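Local coordinates for CheC domain protein (Shewanella loihica PV-4, PDB 3IIC), which probably acts as a CheX-type phosphatase that removes the phosphoryl group from the chemotaxis response regulator CheY, at residues P9-L14 with A147-C152; G56-T61 with E92-V97. All coordinates share one frame; numbering follows the deposited sequence.

Contact 1: residues P9-L14 with A147-C152; sequences PFLDSL and AYIEIC
Phe-10 meets Ile-151 from CB out to one edge of its ring, through CB, CG, CD2 and CE2. Its CB starts the contact, 3.9 Å from Ile-151 CG1 and almost as near to CD1 of the same residue. One bond further out, Phe-10 CG is 4.0 Å from Ile-151 CG1. On the ring, CD2 and then CE2 pass beneath the other branch, so that Ile-151 CG2 sits 4.1 Å above one ring face, displaced toward the rim. The ring of Phe-6 also meets that of Phe-10, the planes strongly inclined, neither parallel nor perpendicular. Ile-151 CD1 is rotated well off a staggered position (chi2 98°), where it touches both Phe-10 CB and Leu-11 CD2. That leucine methyl also makes the closest approach of the contact, 3.6 Å to Ile-149 CG2. With its CG opposite the backbone N (chi1 -178°), Leu-14 extends straight at the strand and meets Ile-149 tip to tip, Leu-14 CD2 being 4.0 Å from Ile-149 CB. On the helix itself, Pro-9 O is held by Ser-13 N and Ser-13 OG, which approach from opposite faces of its carbonyl plane; Ser-13 OG lies 2.8 Å from Pro-9 O. The helical and strand segments run nearly antiparallel (153°), their axes 10.0 Å apart. Ala-101, Leu-105 and Val-97 of helix 84-107 close in on Phe-10 and Leu-14, completing the apolar layer between helices and antiparallel sheet in this two-layer alpha/beta fold of the CheC-like family.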
# COMPACT_ATOMS: atom_id res chain seq x y z
N PRO A 9 -13.39 16.09 -0.38
CA PRO A 9 -14.22 14.87 -0.35
C PRO A 9 -13.57 13.68 0.40
O PRO A 9 -14.27 12.98 1.10
CB PRO A 9 -14.41 14.56 -1.83
CG PRO A 9 -14.47 15.93 -2.46
CD PRO A 9 -13.48 16.76 -1.69
N PHE A 10 -12.25 13.51 0.27
CA PHE A 10 -11.53 12.46 1.01
C PHE A 10 -11.52 12.75 2.52
O PHE A 10 -11.73 11.86 3.31
CB PHE A 10 -10.09 12.30 0.51
CG PHE A 10 -10.00 11.76 -0.89
CD1 PHE A 10 -10.14 10.39 -1.15
CD2 PHE A 10 -9.78 12.62 -1.97
CE1 PHE A 10 -10.07 9.89 -2.45
CE2 PHE A 10 -9.68 12.14 -3.27
CZ PHE A 10 -9.84 10.77 -3.52
N LEU A 11 -11.30 14.02 2.89
CA LEU A 11 -11.26 14.43 4.31
C LEU A 11 -12.65 14.30 4.99
O LEU A 11 -12.76 13.74 6.09
CB LEU A 11 -10.72 15.87 4.45
CG LEU A 11 -9.31 16.16 3.87
CD1 LEU A 11 -8.86 17.56 4.28
CD2 LEU A 11 -8.23 15.10 4.27
N ASP A 12 -13.68 14.78 4.30
CA ASP A 12 -15.06 14.67 4.76
C ASP A 12 -15.52 13.20 4.95
O ASP A 12 -16.25 12.91 5.88
CB ASP A 12 -16.02 15.33 3.77
CG ASP A 12 -15.87 16.86 3.65
OD1 ASP A 12 -15.31 17.55 4.53
OD2 ASP A 12 -16.37 17.36 2.62
N SER A 13 -15.13 12.30 4.04
CA SER A 13 -15.51 10.88 4.08
C SER A 13 -14.90 10.20 5.28
O SER A 13 -15.56 9.36 5.87
CB SER A 13 -15.10 10.10 2.83
OG SER A 13 -15.66 10.65 1.69
N LEU A 14 -13.63 10.53 5.56
CA LEU A 14 -12.93 10.06 6.72
C LEU A 14 -13.72 10.40 8.00
O LEU A 14 -14.00 9.50 8.78
CB LEU A 14 -11.51 10.61 6.80
CG LEU A 14 -10.67 10.11 8.00
CD1 LEU A 14 -10.55 8.59 7.98
CD2 LEU A 14 -9.27 10.77 8.04
N ALA A 147 -4.74 9.89 13.90
CA ALA A 147 -4.86 9.21 12.60
C ALA A 147 -4.25 10.17 11.59
O ALA A 147 -4.25 11.39 11.80
CB ALA A 147 -6.30 8.87 12.23
N TYR A 148 -3.67 9.62 10.53
CA TYR A 148 -3.11 10.42 9.41
C TYR A 148 -3.71 9.94 8.11
O TYR A 148 -3.77 8.72 7.90
CB TYR A 148 -1.60 10.23 9.29
CG TYR A 148 -0.85 10.73 10.47
CD1 TYR A 148 -0.50 12.09 10.57
CD2 TYR A 148 -0.47 9.86 11.50
CE1 TYR A 148 0.22 12.56 11.67
CE2 TYR A 148 0.25 10.31 12.58
CZ TYR A 148 0.59 11.66 12.67
OH TYR A 148 1.27 12.07 13.76
N ILE A 149 -4.15 10.86 7.25
CA ILE A 149 -4.61 10.51 5.91
C ILE A 149 -3.69 11.20 4.93
O ILE A 149 -3.47 12.40 5.04
CB ILE A 149 -6.10 10.86 5.66
CG1 ILE A 149 -6.59 10.27 4.34
CG2 ILE A 149 -6.36 12.41 5.67
CD1 ILE A 149 -8.11 10.30 4.25
N GLU A 150 -3.13 10.43 3.98
CA GLU A 150 -2.34 10.97 2.89
C GLU A 150 -3.04 10.72 1.55
O GLU A 150 -3.43 9.58 1.26
CB GLU A 150 -0.90 10.45 2.88
CG GLU A 150 -0.05 10.90 1.67
CD GLU A 150 1.45 10.64 1.81
OE1 GLU A 150 1.91 9.97 2.77
OE2 GLU A 150 2.17 11.11 0.90
N ILE A 151 -3.22 11.78 0.76
CA ILE A 151 -3.79 11.70 -0.60
C ILE A 151 -2.72 12.21 -1.57
O ILE A 151 -2.15 13.28 -1.38
CB ILE A 151 -5.11 12.55 -0.81
CG1 ILE A 151 -6.18 12.19 0.26
CG2 ILE A 151 -5.65 12.36 -2.27
CD1 ILE A 151 -6.27 13.15 1.44
N CYS A 152 -2.49 11.44 -2.63
CA CYS A 152 -1.50 11.78 -3.65
C CYS A 152 -2.11 11.53 -5.04
O CYS A 152 -2.75 10.49 -5.25
CB CYS A 152 -0.27 10.93 -3.39
SG CYS A 152 1.04 11.24 -4.48

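Contact 2: residues G56-T61 with E92-V97; sequences GSLSIT and ELTNMV
Leu-93 O accepts the backbone N-H of Val-97 at 2.9 Å, and this helical turn presents both residues to Ile-60 on the strand. The setting is the helix-on-sheet layer of the CheC-like fold: segment 92-97 of helix 84-107 crosses segment 56-61 of strand 54-62 at 135°, the segment axes 9.3 Å apart. Thr-94 sits at the closest backbone approach, opposite Ile-60. The same chi1 rotation that lets its OG1 bond to Val-90 O puts Thr-94 CG2 alongside Leu-58 CD2, 4.2 Å away, the two side chains running in opposite directions. Glu-92 and Asn-95 take no part in this packing; their spacing matches the E-x-x-N pattern of CheC and CheX phosphatases, consistent with a helix that rests one side on the sheet and offers another to a partner. Leu-93 also touches Leu-18 and Met-21 of helix 4-22. Ile-60 buries the largest area here and makes three of the four residue contacts. Its CG1 lies beside the backbone N (chi1 -54°) and the chain then extends fully, which drives CD1 into the helix surface. There Ile-60 CD1 meets Leu-93 CD2 at 3.5 Å and, end to end, Val-97 CG2 at 3.7 Å.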
# COMPACT_ATOMS: atom_id res chain seq x y z
N GLY A 56 -3.26 7.88 -8.79
CA GLY A 56 -3.11 8.34 -7.42
C GLY A 56 -3.13 7.26 -6.38
O GLY A 56 -3.20 6.06 -6.69
N SER A 57 -3.07 7.72 -5.14
CA SER A 57 -3.01 6.83 -4.00
C SER A 57 -3.47 7.48 -2.71
O SER A 57 -3.34 8.69 -2.53
CB SER A 57 -1.57 6.28 -3.84
OG SER A 57 -0.60 7.32 -3.84
N LEU A 58 -4.07 6.66 -1.86
CA LEU A 58 -4.56 7.09 -0.57
C LEU A 58 -4.07 6.15 0.56
O LEU A 58 -4.01 4.95 0.36
CB LEU A 58 -6.08 7.20 -0.59
CG LEU A 58 -6.81 7.55 0.71
CD1 LEU A 58 -8.02 8.41 0.41
CD2 LEU A 58 -7.23 6.30 1.44
N SER A 59 -3.67 6.72 1.70
CA SER A 59 -3.35 5.92 2.89
C SER A 59 -3.98 6.56 4.11
O SER A 59 -4.12 7.77 4.17
CB SER A 59 -1.84 5.70 3.07
OG SER A 59 -1.13 6.90 3.25
N ILE A 60 -4.44 5.73 5.03
CA ILE A 60 -5.02 6.16 6.31
C ILE A 60 -4.27 5.31 7.36
O ILE A 60 -4.38 4.09 7.36
CB ILE A 60 -6.55 5.89 6.44
CG1 ILE A 60 -7.38 6.51 5.27
CG2 ILE A 60 -7.01 6.42 7.78
CD1 ILE A 60 -8.88 6.13 5.27
N THR A 61 -3.53 5.99 8.24
CA THR A 61 -2.69 5.37 9.26
C THR A 61 -3.23 5.72 10.65
O THR A 61 -3.57 6.88 10.89
CB THR A 61 -1.25 5.92 9.13
OG1 THR A 61 -0.74 5.52 7.86
CG2 THR A 61 -0.34 5.39 10.24
N GLU A 92 -11.83 -2.14 5.49
CA GLU A 92 -13.21 -1.66 5.28
C GLU A 92 -13.29 -0.13 5.39
O GLU A 92 -13.86 0.51 4.53
CB GLU A 92 -14.15 -2.30 6.30
CG GLU A 92 -15.60 -1.82 6.21
CD GLU A 92 -16.50 -2.46 7.24
OE1 GLU A 92 -16.10 -3.55 7.74
OE2 GLU A 92 -17.58 -1.90 7.56
N LEU A 93 -12.72 0.44 6.44
CA LEU A 93 -12.70 1.91 6.62
C LEU A 93 -12.05 2.58 5.39
O LEU A 93 -12.61 3.54 4.83
CB LEU A 93 -12.04 2.30 7.95
CG LEU A 93 -11.64 3.75 8.28
CD1 LEU A 93 -11.74 4.08 9.79
CD2 LEU A 93 -10.24 4.06 7.77
N THR A 94 -10.94 2.00 4.93
CA THR A 94 -10.22 2.48 3.73
C THR A 94 -11.09 2.47 2.45
O THR A 94 -11.07 3.45 1.74
CB THR A 94 -8.89 1.71 3.50
OG1 THR A 94 -8.09 1.84 4.69
CG2 THR A 94 -8.11 2.29 2.30
N ASN A 95 -11.81 1.39 2.20
CA ASN A 95 -12.72 1.29 1.05
C ASN A 95 -13.87 2.25 1.13
O ASN A 95 -14.28 2.78 0.11
CB ASN A 95 -13.35 -0.11 0.89
CG ASN A 95 -12.48 -1.09 0.16
OD1 ASN A 95 -11.76 -0.75 -0.76
ND2 ASN A 95 -12.60 -2.36 0.55
N MSE A 96 -14.42 2.41 2.35
CA MSE A 96 -15.58 3.28 2.58
C MSE A 96 -15.23 4.75 2.42
O MSE A 96 -16.00 5.49 1.79
CB MSE A 96 -16.22 3.00 3.94
CG MSE A 96 -16.83 1.62 4.07
SE MSE A 96 -18.09 1.10 2.66
CE MSE A 96 -16.98 0.31 1.31
N VAL A 97 -14.07 5.16 2.94
CA VAL A 97 -13.56 6.53 2.78
C VAL A 97 -13.34 6.84 1.28
O VAL A 97 -13.86 7.84 0.77
CB VAL A 97 -12.25 6.79 3.62
CG1 VAL A 97 -11.62 8.12 3.25
CG2 VAL A 97 -12.54 6.72 5.14

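Contacts 1 and 2 belong to one buried layer, their centres about 8 Å apart, with contact 2 nested along the chain inside the loop that contact 1 closes. Their strands are neighbours in the antiparallel sheet: Tyr-148 O lies 2.8 Å from Thr-61 N, and Cys-152 O is equally near Ser-57 N, both probable hydrogen bonds. Above the sheet the two helices also meet, Ser-13 CB approaching Val-97 O to 3.3 Å. Phe-10 and Leu-58 join the two sets of apolar side chains; Phe-10 CD1 comes to 3.3 Å from Leu-58 CD1, unusually short for two carbons, so the exact spacing is doubtful. Helix 84-107, with its probable phosphatase pattern, packs on both strand 54-62 and helix 4-22.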